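PDB 4X7G: precorrin-6A reductase from Rhodobacter capsulatus, which catalyses the NADPH-dependent reduction of precorrin-6A, a step in the biosynthesis of the corrin ring of cobalamin. Local coordinates for residues D58-E63 with A85-T90; T2-L7 with V65-D70; L123-A128 with A145-Y150; D108-V113 with L215-I220. One frame throughout, in Å; residues are numbered along the deposited sequence.

Overall arrangement
Followed from the N terminus, the chain first builds one parallel sheet and then, for the most part, a second, and the four contacts fall two to each. Contact 2 closes the first loop, bringing strand 67-70 beside strand 4-7. Contact 1 opens within that loop and ends beyond it, so the two cross; it packs helix 52-63 against helix 77-90 over strand 67-70, and L60 and C87 both rest on V68. Contact 4 spans some hundred residues to join strands 109-113 and 216-220 of the second sheet. Contact 3 lies wholly within that span and touches contact 4 where L123 CD2 packs on I218 CD1. Nearest atoms of contacts 2 and 4 remain about 17 Å apart.

Contact 1 of 4, residues D58-E63 with A85-T90; sequences DYLTRE and AACAQT
L60 and T90 carry most of this helix-helix contact, and a single methyl group, CD1 of L60, does nearly all the touching. The two helices, 52-63 and 77-90, pack over strand 67-70, where L60 and C87 both rest on V68; segments 58-63 and 85-90 run at 50° to each other, their axes 10.1 Å apart at closest approach. With CG beside the backbone N (chi1 -64°) and an extended second torsion, L60 sends CD1 across the gap. It reaches T90 OG1 at 3.8 Å, the two side chains crossing at about a right angle, and lies 4.1 Å from the methyl CB of A86. The sulfur SG of C87 also lies 4.2 Å from L60 CD1.

T90 OG1, set between the backbone N and the carbonyl carbon (chi1 58°), is also turned back on its own helix, donating to A86 O over 2.8 Å. The backbone N of T90 binds the same oxygen from the opposite face of its carbonyl plane, and A86 O is thus gripped twice. Further along, T90 CG2 comes within 4.1 Å of T61 OG1, itself hydrogen-bonded to V57 O. The hydroxyls of both threonines are therefore engaged within their own helices, and what passes between the helices is light van der Waals packing of methyls against methyl, sulfur and already bonded hydroxyls.

Contact 2 of 4, residues T2-L7 with V65-D70; sequences TRLLVL and VSHVID
S66 OG meets the backbone N of R3 at 2.8 Å in a nearly straight bond (170° at the hydrogen), a side-chain link just ahead of the point where strands 4-7 and 67-70 become regular. In the other direction S66 N donates to R3 O. Beyond that pair the parallel ladder takes over: L5 bonds strand 67-70 through both its N, to H67 O, and its O, from I69 N, and L7 N follows with I69 O, each bond 2.9 Å long.

L4 shows how a side chain on one strand can follow its neighbour. Its CB stands 4.1 Å from H67 O; CG, anti to the carbonyl carbon (chi1 -51°), directs the branch onward, and the tip CD2 reaches H67 CB at 3.7 Å and H67 ND1 at 3.8 Å, obliquely to the imidazole. That ND1 is hydrogen-bonded to S66 OG, while H67 NE2 is held by H244 O, so both ring nitrogens are engaged and the ring's rotation is probably fixed. On the other face of the sheet, L5 CB packs on V65 CG1 and L7 CD1 on V68 CG1; L60 of helix 52-63 packs on L5, V65 and V68.

These are central strands of a Rossmann-type sheet, and the side chain of L7, at the C-terminal end of its strand, comes about 4 Å from bound NADP. D70 OD2, in register with it, forms a salt bridge with R228 and a hydrogen bond with S80. Chemically, the contact combines a regular backbone ladder with apolar faces and places its polar side chains at the two ends.

Contact 3 of 4, residues L123-A128 with A145-Y150; sequences LPQAPA and APQHHY
The imidazole of H148 is the flat group at the centre of this contact, and it is ringed at its edge by backbone atoms of the 123-128 loop. A128 N donates to H148 ND1 over 2.9 Å, only 8° out of the ring plane. P124 O and A126 O also border the edge, with H148 CE1 3.0 Å from P124 O and 3.3 Å from A126 O. CG of H148's own neighbour, Q147, covers one face over its centre. H148 NE2 has a water at 3.0 Å. The ring of Y150 receives CB of H148 on one face and, at its edge, CD1 of L123, 3.5 Å from Y150 OH; that hydroxyl donates to A145 O.

Q147 bends at chi2 (-87°), which carries its amide back to the loop, where NE2 donates to Q125 O at 3.0 Å. Ring and amide thus tie the loop to the type I turn 145-148.

H149 N donates to A128 O, just ahead of strand 129-132, and H149 goes on to bond V130 through its backbone. The contact joins the loop before strand 129-132 to the turn leading into its neighbour, strand 149-154: L123 and Y150 both pack on V130, A128 touches H192 of strand 192-196, and Y150 bonds through its backbone to R168 of outermost strand 167-171.

Contact 4 of 4, residues D108-V113 with L215-I220; sequences DRWTHV and LPVILI
R109 O and V217 N open a ladder of four backbone bonds between parallel strands 109-113 and 216-220, which meet at 28°. T111 bonds strand 216-220 through both N, to V217 O, and O, from L219 N, the latter bond being 2.8 Å long and almost straight (172°). V113 N closes the series on L219 O.

Two waters extend the polar network. One joins R109 N to L215 O, donating to the latter. The other donates to V217 O and lies 2.8 Å from T111 OG1, so V217 O receives both the water and T111 N.

Among the apolar contacts, the indole of W110 meets two residues. Its CD1 meets V217 CB at 3.6 Å, the two side chains running alongside each other, while CE3 on the six-membered ring touches L219 CD2, also at 3.6 Å. L219, with CG anti to the backbone N (chi1 -172°), brings CD2 against W110, with H112 NE2 4.0 Å from the same methyl. On the other face V113 CG2 packs on I220 CG1 at 3.8 Å and on I218 CG2. Near the start of the strands the R109 guanidinium lies with one face over the ring of P216, NH2 to CD 3.6 Å, and its NH2 is bonded to G214 O.

Strand 109-113 is outermost in the second sheet, and strand 216-220 is bonded on its other side to strand 192-196. Helix 116-122 covers the V113 and I218 face, and helix 205-213 meets W110 and V217 on the other.

Contact 1 of 4, residues D58-E63 with A85-T90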
loop_
_atom_site.group_PDB
_atom_site.type_symbol
_atom_site.label_atom_id
_atom_site.label_comp_id
_atom_site.label_asym_id
_atom_site.label_seq_id
_atom_site.Cartn_x
_atom_site.Cartn_y
_atom_site.Cartn_z
ATOM N N ASP A 58 2.896 -2.199 -23.898
ATOM C CA ASP A 58 4.020 -1.784 -24.666
ATOM C C ASP A 58 5.319 -2.012 -23.887
ATOM O O ASP A 58 6.353 -2.452 -24.386
ATOM C CB ASP A 58 3.975 -0.305 -25.146
ATOM C CG ASP A 58 5.186 0.093 -26.007
ATOM O OD1 ASP A 58 5.337 -0.522 -27.111
ATOM O OD2 ASP A 58 6.009 1.006 -25.583
ATOM N N TYR A 59 5.331 -1.612 -22.622
ATOM C CA TYR A 59 6.517 -1.803 -21.762
ATOM C C TYR A 59 6.875 -3.282 -21.623
ATOM O O TYR A 59 8.053 -3.661 -21.756
ATOM C CB TYR A 59 6.223 -1.195 -20.376
ATOM C CG TYR A 59 7.333 -1.439 -19.443
ATOM C CD1 TYR A 59 8.400 -0.615 -19.423
ATOM C CD2 TYR A 59 7.297 -2.551 -18.604
ATOM C CE1 TYR A 59 9.468 -0.832 -18.499
ATOM C CE2 TYR A 59 8.352 -2.821 -17.757
ATOM C CZ TYR A 59 9.343 -2.010 -17.688
ATOM O OH TYR A 59 10.352 -2.311 -16.832
ATOM N N LEU A 60 5.873 -4.103 -21.314
ATOM C CA LEU A 60 6.175 -5.508 -21.122
ATOM C C LEU A 60 6.842 -6.114 -22.369
ATOM O O LEU A 60 7.724 -6.955 -22.304
ATOM C CB LEU A 60 4.885 -6.298 -20.807
ATOM C CG LEU A 60 4.181 -5.917 -19.502
ATOM C CD1 LEU A 60 2.832 -6.621 -19.380
ATOM C CD2 LEU A 60 5.066 -6.315 -18.283
ATOM N N THR A 61 6.359 -5.624 -23.523
ATOM C CA THR A 61 6.843 -6.178 -24.807
ATOM C C THR A 61 8.273 -5.671 -25.057
ATOM O O THR A 61 9.174 -6.475 -25.351
ATOM C CB THR A 61 5.861 -5.759 -25.953
ATOM O OG1 THR A 61 4.569 -6.218 -25.640
ATOM C CG2 THR A 61 6.322 -6.327 -27.304
ATOM N N ARG A 62 8.481 -4.393 -24.971
ATOM C CA ARG A 62 9.804 -3.839 -25.303
ATOM C C ARG A 62 10.850 -4.244 -24.325
ATOM O O ARG A 62 12.033 -4.406 -24.673
ATOM C CB ARG A 62 9.786 -2.358 -25.514
ATOM C CG ARG A 62 9.403 -1.512 -24.385
ATOM C CD ARG A 62 9.654 -0.078 -24.815
ATOM N NE ARG A 62 8.736 0.382 -25.864
ATOM C CZ ARG A 62 8.930 0.355 -27.189
ATOM N NH1 ARG A 62 10.041 -0.146 -27.727
ATOM N NH2 ARG A 62 7.978 0.837 -28.000
ATOM N N GLU A 63 10.478 -4.428 -23.046
ATOM C CA GLU A 63 11.420 -4.737 -21.970
ATOM C C GLU A 63 11.647 -6.214 -21.989
ATOM O O GLU A 63 12.601 -6.667 -21.280
ATOM C CB GLU A 63 10.915 -4.108 -20.617
ATOM C CG GLU A 63 11.857 -4.159 -19.402
ATOM C CD GLU A 63 13.088 -3.298 -19.589
ATOM O OE1 GLU A 63 13.077 -2.141 -20.176
ATOM O OE2 GLU A 63 14.064 -3.734 -18.956
ATOM N N ALA A 85 -5.069 -6.757 -16.969
ATOM C CA ALA A 85 -5.437 -6.608 -18.386
ATOM C C ALA A 85 -4.235 -6.672 -19.252
ATOM O O ALA A 85 -4.255 -7.416 -20.304
ATOM C CB ALA A 85 -6.214 -5.350 -18.593
ATOM N N ALA A 86 -3.145 -5.989 -18.892
ATOM C CA ALA A 86 -1.964 -5.959 -19.746
ATOM C C ALA A 86 -1.312 -7.359 -19.805
ATOM O O ALA A 86 -0.806 -7.809 -20.863
ATOM C CB ALA A 86 -0.963 -4.953 -19.279
ATOM N N CYS A 87 -1.222 -8.071 -18.688
ATOM C CA CYS A 87 -0.642 -9.411 -18.670
ATOM C C CYS A 87 -1.505 -10.391 -19.444
ATOM O O CYS A 87 -0.953 -11.286 -20.135
ATOM C CB CYS A 87 -0.438 -9.882 -17.200
ATOM S SG CYS A 87 0.937 -8.978 -16.406
ATOM N N ALA A 88 -2.809 -10.241 -19.349
ATOM C CA ALA A 88 -3.672 -11.148 -20.159
ATOM C C ALA A 88 -3.456 -10.903 -21.640
ATOM O O ALA A 88 -3.354 -11.943 -22.406
ATOM C CB ALA A 88 -5.115 -10.948 -19.822
ATOM N N GLN A 89 -3.360 -9.645 -22.043
ATOM C CA GLN A 89 -3.144 -9.271 -23.476
ATOM C C GLN A 89 -1.816 -9.764 -24.023
ATOM O O GLN A 89 -1.698 -10.158 -25.210
ATOM C CB GLN A 89 -3.215 -7.753 -23.710
ATOM C CG GLN A 89 -3.463 -7.397 -25.167
ATOM C CD GLN A 89 -3.443 -5.918 -25.443
ATOM O OE1 GLN A 89 -3.973 -5.121 -24.690
ATOM N NE2 GLN A 89 -2.820 -5.544 -26.540
ATOM N N THR A 90 -0.786 -9.781 -23.211
ATOM C CA THR A 90 0.512 -10.181 -23.652
ATOM C C THR A 90 0.857 -11.618 -23.369
ATOM O O THR A 90 1.908 -12.107 -23.806
ATOM C CB THR A 90 1.587 -9.279 -23.030
ATOM O OG1 THR A 90 1.468 -9.352 -21.575
ATOM C CG2 THR A 90 1.458 -7.824 -23.413
#

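Contact 2 of 4, residues T2-L7 with V65-D70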
loop_
_atom_site.group_PDB
_atom_site.type_symbol
_atom_site.label_atom_id
_atom_site.label_comp_id
_atom_site.label_asym_id
_atom_site.label_seq_id
_atom_site.Cartn_x
_atom_site.Cartn_y
_atom_site.Cartn_z
ATOM N N THR A 2 14.212 -15.194 -18.377
ATOM C CA THR A 2 13.533 -14.620 -17.187
ATOM C C THR A 2 13.870 -13.202 -17.116
ATOM O O THR A 2 15.033 -12.796 -17.139
ATOM C CB THR A 2 14.004 -15.333 -15.978
ATOM O OG1 THR A 2 13.231 -14.872 -14.775
ATOM C CG2 THR A 2 15.419 -15.157 -15.703
ATOM N N ARG A 3 12.858 -12.350 -16.950
ATOM C CA ARG A 3 13.058 -10.944 -16.646
ATOM C C ARG A 3 11.802 -10.489 -15.868
ATOM O O ARG A 3 10.715 -10.436 -16.475
ATOM C CB ARG A 3 13.312 -10.057 -17.854
ATOM C CG ARG A 3 13.758 -8.637 -17.414
ATOM C CD ARG A 3 14.330 -7.800 -18.564
ATOM N NE ARG A 3 14.815 -6.478 -18.182
ATOM C CZ ARG A 3 15.935 -6.180 -17.530
ATOM N NH1 ARG A 3 16.053 -4.849 -17.304
ATOM N NH2 ARG A 3 16.899 -7.099 -17.187
ATOM N N LEU A 4 11.941 -10.237 -14.582
ATOM C CA LEU A 4 10.806 -9.949 -13.737
ATOM C C LEU A 4 10.530 -8.513 -13.656
ATOM O O LEU A 4 11.464 -7.676 -13.637
ATOM C CB LEU A 4 11.117 -10.508 -12.378
ATOM C CG LEU A 4 11.592 -11.979 -12.255
ATOM C CD1 LEU A 4 11.856 -12.357 -10.806
ATOM C CD2 LEU A 4 10.634 -12.912 -12.941
ATOM N N LEU A 5 9.250 -8.167 -13.501
ATOM C CA LEU A 5 8.829 -6.783 -13.160
ATOM C C LEU A 5 8.120 -6.863 -11.824
ATOM O O LEU A 5 7.139 -7.580 -11.694
ATOM C CB LEU A 5 7.889 -6.211 -14.238
ATOM C CG LEU A 5 7.317 -4.828 -13.939
ATOM C CD1 LEU A 5 8.379 -3.786 -13.915
ATOM C CD2 LEU A 5 6.272 -4.516 -14.976
ATOM N N VAL A 6 8.603 -6.092 -10.870
ATOM C CA VAL A 6 7.941 -5.966 -9.561
ATOM C C VAL A 6 7.302 -4.611 -9.495
ATOM O O VAL A 6 7.986 -3.600 -9.514
ATOM C CB VAL A 6 8.935 -6.144 -8.421
ATOM C CG1 VAL A 6 8.227 -5.923 -7.087
ATOM C CG2 VAL A 6 9.662 -7.488 -8.490
ATOM N N LEU A 7 5.971 -4.609 -9.457
ATOM C CA LEU A 7 5.248 -3.382 -9.218
ATOM C C LEU A 7 5.266 -3.155 -7.720
ATOM O O LEU A 7 4.771 -4.017 -6.970
ATOM C CB LEU A 7 3.820 -3.448 -9.786
ATOM C CG LEU A 7 3.738 -3.819 -11.282
ATOM C CD1 LEU A 7 2.241 -4.005 -11.645
ATOM C CD2 LEU A 7 4.405 -2.788 -12.127
ATOM N N VAL A 65 9.667 -8.594 -20.529
ATOM C CA VAL A 65 9.250 -9.132 -19.204
ATOM C C VAL A 65 8.629 -10.518 -19.369
ATOM O O VAL A 65 7.741 -10.748 -20.190
ATOM C CB VAL A 65 8.323 -8.141 -18.528
ATOM C CG1 VAL A 65 7.773 -8.711 -17.243
ATOM C CG2 VAL A 65 9.030 -6.819 -18.239
ATOM N N SER A 66 9.057 -11.455 -18.529
ATOM C CA SER A 66 8.475 -12.742 -18.503
ATOM C C SER A 66 7.417 -12.962 -17.478
ATOM O O SER A 66 6.536 -13.833 -17.631
ATOM C CB SER A 66 9.582 -13.785 -18.284
ATOM O OG SER A 66 10.325 -13.583 -17.087
ATOM N N HIS A 67 7.507 -12.278 -16.345
ATOM C CA HIS A 67 6.635 -12.461 -15.195
ATOM C C HIS A 67 6.505 -11.110 -14.538
ATOM O O HIS A 67 7.502 -10.362 -14.369
ATOM C CB HIS A 67 7.192 -13.452 -14.146
ATOM C CG HIS A 67 7.557 -14.784 -14.686
ATOM N ND1 HIS A 67 8.684 -14.990 -15.428
ATOM C CD2 HIS A 67 6.924 -15.960 -14.568
ATOM C CE1 HIS A 67 8.683 -16.259 -15.799
ATOM N NE2 HIS A 67 7.674 -16.897 -15.233
ATOM N N VAL A 68 5.297 -10.826 -14.037
ATOM C CA VAL A 68 5.011 -9.661 -13.239
ATOM C C VAL A 68 4.572 -10.112 -11.845
ATOM O O VAL A 68 3.684 -10.923 -11.705
ATOM C CB VAL A 68 3.893 -8.803 -13.849
ATOM C CG1 VAL A 68 3.546 -7.607 -12.969
ATOM C CG2 VAL A 68 4.311 -8.329 -15.228
ATOM N N ILE A 69 5.193 -9.506 -10.822
ATOM C CA ILE A 69 4.680 -9.591 -9.442
ATOM C C ILE A 69 4.117 -8.246 -9.081
ATOM O O ILE A 69 4.830 -7.255 -9.030
ATOM C CB ILE A 69 5.743 -10.012 -8.421
ATOM C CG1 ILE A 69 6.394 -11.333 -8.859
ATOM C CG2 ILE A 69 5.051 -10.126 -7.053
ATOM C CD1 ILE A 69 5.502 -12.526 -8.944
ATOM N N ASP A 70 2.786 -8.242 -8.931
ATOM C CA ASP A 70 2.104 -7.034 -8.526
ATOM C C ASP A 70 2.124 -6.947 -7.019
ATOM O O ASP A 70 1.291 -7.553 -6.350
ATOM C CB ASP A 70 0.654 -7.051 -9.053
ATOM C CG ASP A 70 -0.159 -5.921 -8.506
ATOM O OD1 ASP A 70 0.400 -5.007 -7.879
ATOM O OD2 ASP A 70 -1.424 -5.979 -8.696
#

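Contact 3 of 4, residues L123-A128 with A145-Y150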
loop_
_atom_site.group_PDB
_atom_site.type_symbol
_atom_site.label_atom_id
_atom_site.label_comp_id
_atom_site.label_asym_id
_atom_site.label_seq_id
_atom_site.Cartn_x
_atom_site.Cartn_y
_atom_site.Cartn_z
ATOM N N LEU A 123 -17.608 8.919 11.302
ATOM C CA LEU A 123 -17.092 9.703 12.390
ATOM C C LEU A 123 -18.229 10.303 13.246
ATOM O O LEU A 123 -19.284 10.617 12.643
ATOM C CB LEU A 123 -16.240 10.833 11.859
ATOM C CG LEU A 123 -14.911 10.357 11.227
ATOM C CD1 LEU A 123 -14.186 11.540 10.602
ATOM C CD2 LEU A 123 -14.048 9.714 12.245
ATOM N N PRO A 124 -18.012 10.459 14.505
ATOM C CA PRO A 124 -19.084 11.074 15.325
ATOM C C PRO A 124 -19.358 12.491 14.961
ATOM O O PRO A 124 -18.573 13.200 14.317
ATOM C CB PRO A 124 -18.518 10.924 16.699
ATOM C CG PRO A 124 -17.047 11.001 16.525
ATOM C CD PRO A 124 -16.723 10.319 15.225
ATOM N N GLN A 125 -20.560 12.987 15.380
ATOM C CA GLN A 125 -20.876 14.348 15.143
ATOM C C GLN A 125 -20.047 15.390 15.951
ATOM O O GLN A 125 -19.608 16.386 15.415
ATOM C CB GLN A 125 -22.421 14.505 15.361
ATOM C CG GLN A 125 -22.864 15.901 14.986
ATOM C CD GLN A 125 -22.814 16.083 13.474
ATOM O OE1 GLN A 125 -22.742 15.091 12.668
ATOM N NE2 GLN A 125 -22.749 17.329 13.050
ATOM N N ALA A 126 -19.927 15.132 17.211
ATOM C CA ALA A 126 -19.181 16.016 18.133
ATOM C C ALA A 126 -17.692 15.943 17.795
ATOM O O ALA A 126 -17.180 14.821 17.465
ATOM C CB ALA A 126 -19.367 15.439 19.505
ATOM N N PRO A 127 -17.074 17.080 17.804
ATOM C CA PRO A 127 -15.639 17.067 17.439
ATOM C C PRO A 127 -14.786 16.061 18.212
ATOM O O PRO A 127 -14.852 15.869 19.449
ATOM C CB PRO A 127 -15.224 18.543 17.734
ATOM C CG PRO A 127 -16.518 19.348 17.570
ATOM C CD PRO A 127 -17.465 18.441 18.287
ATOM N N ALA A 128 -13.943 15.370 17.439
ATOM C CA ALA A 128 -13.067 14.290 17.920
ATOM C C ALA A 128 -11.628 14.616 17.493
ATOM O O ALA A 128 -11.395 15.649 16.903
ATOM C CB ALA A 128 -13.561 12.952 17.322
ATOM N N ALA A 145 -16.376 16.423 6.819
ATOM C CA ALA A 145 -16.539 16.413 8.256
ATOM C C ALA A 145 -15.516 17.345 8.850
ATOM O O ALA A 145 -14.534 16.917 9.599
ATOM C CB ALA A 145 -16.473 14.996 8.867
ATOM N N PRO A 146 -15.571 18.645 8.604
ATOM C CA PRO A 146 -14.500 19.566 8.951
ATOM C C PRO A 146 -14.393 19.873 10.384
ATOM O O PRO A 146 -13.357 20.542 10.754
ATOM C CB PRO A 146 -14.883 20.805 8.109
ATOM C CG PRO A 146 -16.370 20.762 8.095
ATOM C CD PRO A 146 -16.691 19.310 7.877
ATOM N N GLN A 147 -15.337 19.547 11.208
ATOM C CA GLN A 147 -15.377 19.912 12.612
ATOM C C GLN A 147 -14.292 19.272 13.508
ATOM O O GLN A 147 -14.057 19.703 14.663
ATOM C CB GLN A 147 -16.739 19.673 13.254
ATOM C CG GLN A 147 -17.170 18.239 13.504
ATOM C CD GLN A 147 -17.859 17.597 12.305
ATOM O OE1 GLN A 147 -17.632 17.911 11.094
ATOM N NE2 GLN A 147 -18.644 16.604 12.629
ATOM N N HIS A 148 -13.736 18.148 13.054
ATOM C CA HIS A 148 -12.776 17.391 13.896
ATOM C C HIS A 148 -11.405 18.047 13.876
ATOM O O HIS A 148 -11.070 18.718 12.892
ATOM C CB HIS A 148 -12.707 15.959 13.391
ATOM C CG HIS A 148 -14.040 15.302 13.469
ATOM N ND1 HIS A 148 -14.684 15.159 14.658
ATOM C CD2 HIS A 148 -14.865 14.834 12.512
ATOM C CE1 HIS A 148 -15.872 14.585 14.429
ATOM N NE2 HIS A 148 -16.003 14.356 13.152
ATOM N N HIS A 149 -10.627 17.666 14.894
ATOM C CA HIS A 149 -9.166 17.840 14.742
ATOM C C HIS A 149 -8.596 16.587 14.053
ATOM O O HIS A 149 -8.913 15.483 14.538
ATOM C CB HIS A 149 -8.497 18.016 16.099
ATOM C CG HIS A 149 -7.012 17.885 16.021
ATOM N ND1 HIS A 149 -6.229 18.787 15.356
ATOM C CD2 HIS A 149 -6.180 16.921 16.451
ATOM C CE1 HIS A 149 -5.001 18.362 15.334
ATOM N NE2 HIS A 149 -4.926 17.260 16.013
ATOM N N TYR A 150 -7.831 16.762 13.044
ATOM C CA TYR A 150 -7.241 15.701 12.301
ATOM C C TYR A 150 -5.730 15.680 12.479
ATOM O O TYR A 150 -5.063 16.744 12.404
ATOM C CB TYR A 150 -7.576 15.764 10.839
ATOM C CG TYR A 150 -9.031 15.525 10.503
ATOM C CD1 TYR A 150 -9.543 14.264 10.641
ATOM C CD2 TYR A 150 -9.898 16.550 10.120
ATOM C CE1 TYR A 150 -10.899 14.011 10.336
ATOM C CE2 TYR A 150 -11.218 16.326 9.842
ATOM C CZ TYR A 150 -11.681 15.040 9.917
ATOM O OH TYR A 150 -13.010 14.725 9.589
HETATM O O HOH W 1 -18.535 13.798 11.678
#

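Contact 4 of 4, residues D108-V113 with L215-I220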
loop_
_atom_site.group_PDB
_atom_site.type_symbol
_atom_site.label_atom_id
_atom_site.label_comp_id
_atom_site.label_asym_id
_atom_site.label_seq_id
_atom_site.Cartn_x
_atom_site.Cartn_y
_atom_site.Cartn_z
ATOM N N ASP A 108 -9.038 -5.516 20.049
ATOM C CA ASP A 108 -9.379 -4.596 18.919
ATOM C C ASP A 108 -10.793 -4.105 19.078
ATOM O O ASP A 108 -11.684 -4.895 19.448
ATOM C CB ASP A 108 -9.185 -5.327 17.620
ATOM C CG ASP A 108 -7.755 -5.561 17.258
ATOM O OD1 ASP A 108 -6.831 -4.756 17.664
ATOM O OD2 ASP A 108 -7.473 -6.544 16.619
ATOM N N ARG A 109 -11.040 -2.853 18.755
ATOM C CA ARG A 109 -12.375 -2.308 18.681
ATOM C C ARG A 109 -12.569 -1.694 17.318
ATOM O O ARG A 109 -12.179 -0.528 17.118
ATOM C CB ARG A 109 -12.665 -1.286 19.782
ATOM C CG ARG A 109 -14.149 -0.813 19.849
ATOM C CD ARG A 109 -14.587 -0.287 21.236
ATOM N NE ARG A 109 -13.557 0.656 21.817
ATOM C CZ ARG A 109 -13.685 1.968 21.969
ATOM N NH1 ARG A 109 -14.772 2.534 21.492
ATOM N NH2 ARG A 109 -12.713 2.708 22.542
ATOM N N TRP A 110 -12.991 -2.488 16.399
ATOM C CA TRP A 110 -13.058 -2.129 14.988
ATOM C C TRP A 110 -14.440 -2.003 14.479
ATOM O O TRP A 110 -15.347 -2.817 14.858
ATOM C CB TRP A 110 -12.316 -3.138 14.139
ATOM C CG TRP A 110 -10.832 -3.247 14.348
ATOM C CD1 TRP A 110 -10.040 -2.522 15.204
ATOM C CD2 TRP A 110 -9.973 -4.152 13.664
ATOM N NE1 TRP A 110 -8.730 -2.917 15.017
ATOM C CE2 TRP A 110 -8.657 -3.915 14.150
ATOM C CE3 TRP A 110 -10.167 -5.112 12.678
ATOM C CZ2 TRP A 110 -7.572 -4.611 13.653
ATOM C CZ3 TRP A 110 -9.062 -5.761 12.166
ATOM C CH2 TRP A 110 -7.808 -5.536 12.687
ATOM N N THR A 111 -14.687 -1.036 13.609
ATOM C CA THR A 111 -15.870 -1.043 12.742
ATOM C C THR A 111 -15.414 -1.049 11.322
ATOM O O THR A 111 -14.314 -0.511 11.020
ATOM C CB THR A 111 -16.853 0.057 13.035
ATOM O OG1 THR A 111 -16.154 1.310 12.977
ATOM C CG2 THR A 111 -17.518 -0.083 14.369
ATOM N N HIS A 112 -16.149 -1.616 10.408
ATOM C CA HIS A 112 -15.868 -1.721 9.035
ATOM C C HIS A 112 -16.748 -0.869 8.190
ATOM O O HIS A 112 -17.991 -0.772 8.501
ATOM C CB HIS A 112 -16.109 -3.220 8.582
ATOM C CG HIS A 112 -15.188 -4.169 9.253
ATOM N ND1 HIS A 112 -15.349 -4.804 10.444
ATOM C CD2 HIS A 112 -14.024 -4.555 8.754
ATOM C CE1 HIS A 112 -14.248 -5.558 10.691
ATOM N NE2 HIS A 112 -13.459 -5.391 9.686
ATOM N N VAL A 113 -16.192 -0.252 7.191
ATOM C CA VAL A 113 -16.902 0.559 6.206
ATOM C C VAL A 113 -16.375 0.217 4.817
ATOM O O VAL A 113 -15.255 -0.267 4.666
ATOM C CB VAL A 113 -16.744 2.039 6.486
ATOM C CG1 VAL A 113 -17.405 2.429 7.809
ATOM C CG2 VAL A 113 -15.328 2.526 6.456
ATOM N N LEU A 215 -8.262 2.393 21.723
ATOM C CA LEU A 215 -8.935 3.296 20.801
ATOM C C LEU A 215 -9.691 2.523 19.722
ATOM O O LEU A 215 -9.241 1.419 19.352
ATOM C CB LEU A 215 -7.902 4.111 20.094
ATOM C CG LEU A 215 -7.055 5.015 20.986
ATOM C CD1 LEU A 215 -5.980 5.805 20.198
ATOM C CD2 LEU A 215 -7.907 5.924 21.808
ATOM N N PRO A 216 -10.778 3.068 19.217
ATOM C CA PRO A 216 -11.498 2.474 18.081
ATOM C C PRO A 216 -10.795 2.763 16.763
ATOM O O PRO A 216 -10.191 3.847 16.612
ATOM C CB PRO A 216 -12.840 3.155 18.186
ATOM C CG PRO A 216 -12.504 4.563 18.639
ATOM C CD PRO A 216 -11.414 4.334 19.660
ATOM N N VAL A 217 -10.961 1.840 15.861
ATOM C CA VAL A 217 -10.467 1.958 14.496
ATOM C C VAL A 217 -11.645 1.875 13.559
ATOM O O VAL A 217 -12.483 0.931 13.716
ATOM C CB VAL A 217 -9.438 0.902 14.133
ATOM C CG1 VAL A 217 -8.941 1.057 12.724
ATOM C CG2 VAL A 217 -8.292 0.909 15.127
ATOM N N ILE A 218 -11.776 2.784 12.609
ATOM C CA ILE A 218 -12.724 2.697 11.481
ATOM C C ILE A 218 -11.917 2.182 10.330
ATOM O O ILE A 218 -10.986 2.863 9.880
ATOM C CB ILE A 218 -13.302 4.048 11.187
ATOM C CG1 ILE A 218 -14.145 4.533 12.360
ATOM C CG2 ILE A 218 -14.138 4.060 9.904
ATOM C CD1 ILE A 218 -14.427 6.019 12.394
ATOM N N LEU A 219 -12.157 0.956 9.921
ATOM C CA LEU A 219 -11.327 0.192 8.985
ATOM C C LEU A 219 -12.027 0.070 7.661
ATOM O O LEU A 219 -13.167 -0.450 7.590
ATOM C CB LEU A 219 -11.022 -1.209 9.615
ATOM C CG LEU A 219 -10.037 -2.034 8.884
ATOM C CD1 LEU A 219 -8.674 -1.418 8.862
ATOM C CD2 LEU A 219 -9.999 -3.420 9.503
ATOM N N ILE A 220 -11.382 0.521 6.606
ATOM C CA ILE A 220 -11.999 0.560 5.298
ATOM C C ILE A 220 -11.656 -0.777 4.577
ATOM O O ILE A 220 -10.499 -1.205 4.450
ATOM C CB ILE A 220 -11.454 1.717 4.483
ATOM C CG1 ILE A 220 -11.740 3.057 5.216
ATOM C CG2 ILE A 220 -12.063 1.751 3.099
ATOM C CD1 ILE A 220 -10.816 4.167 4.886
HETATM O O HOH W 2 -8.861 -1.107 18.285
HETATM O O HOH W 3 -14.729 1.966 15.290
#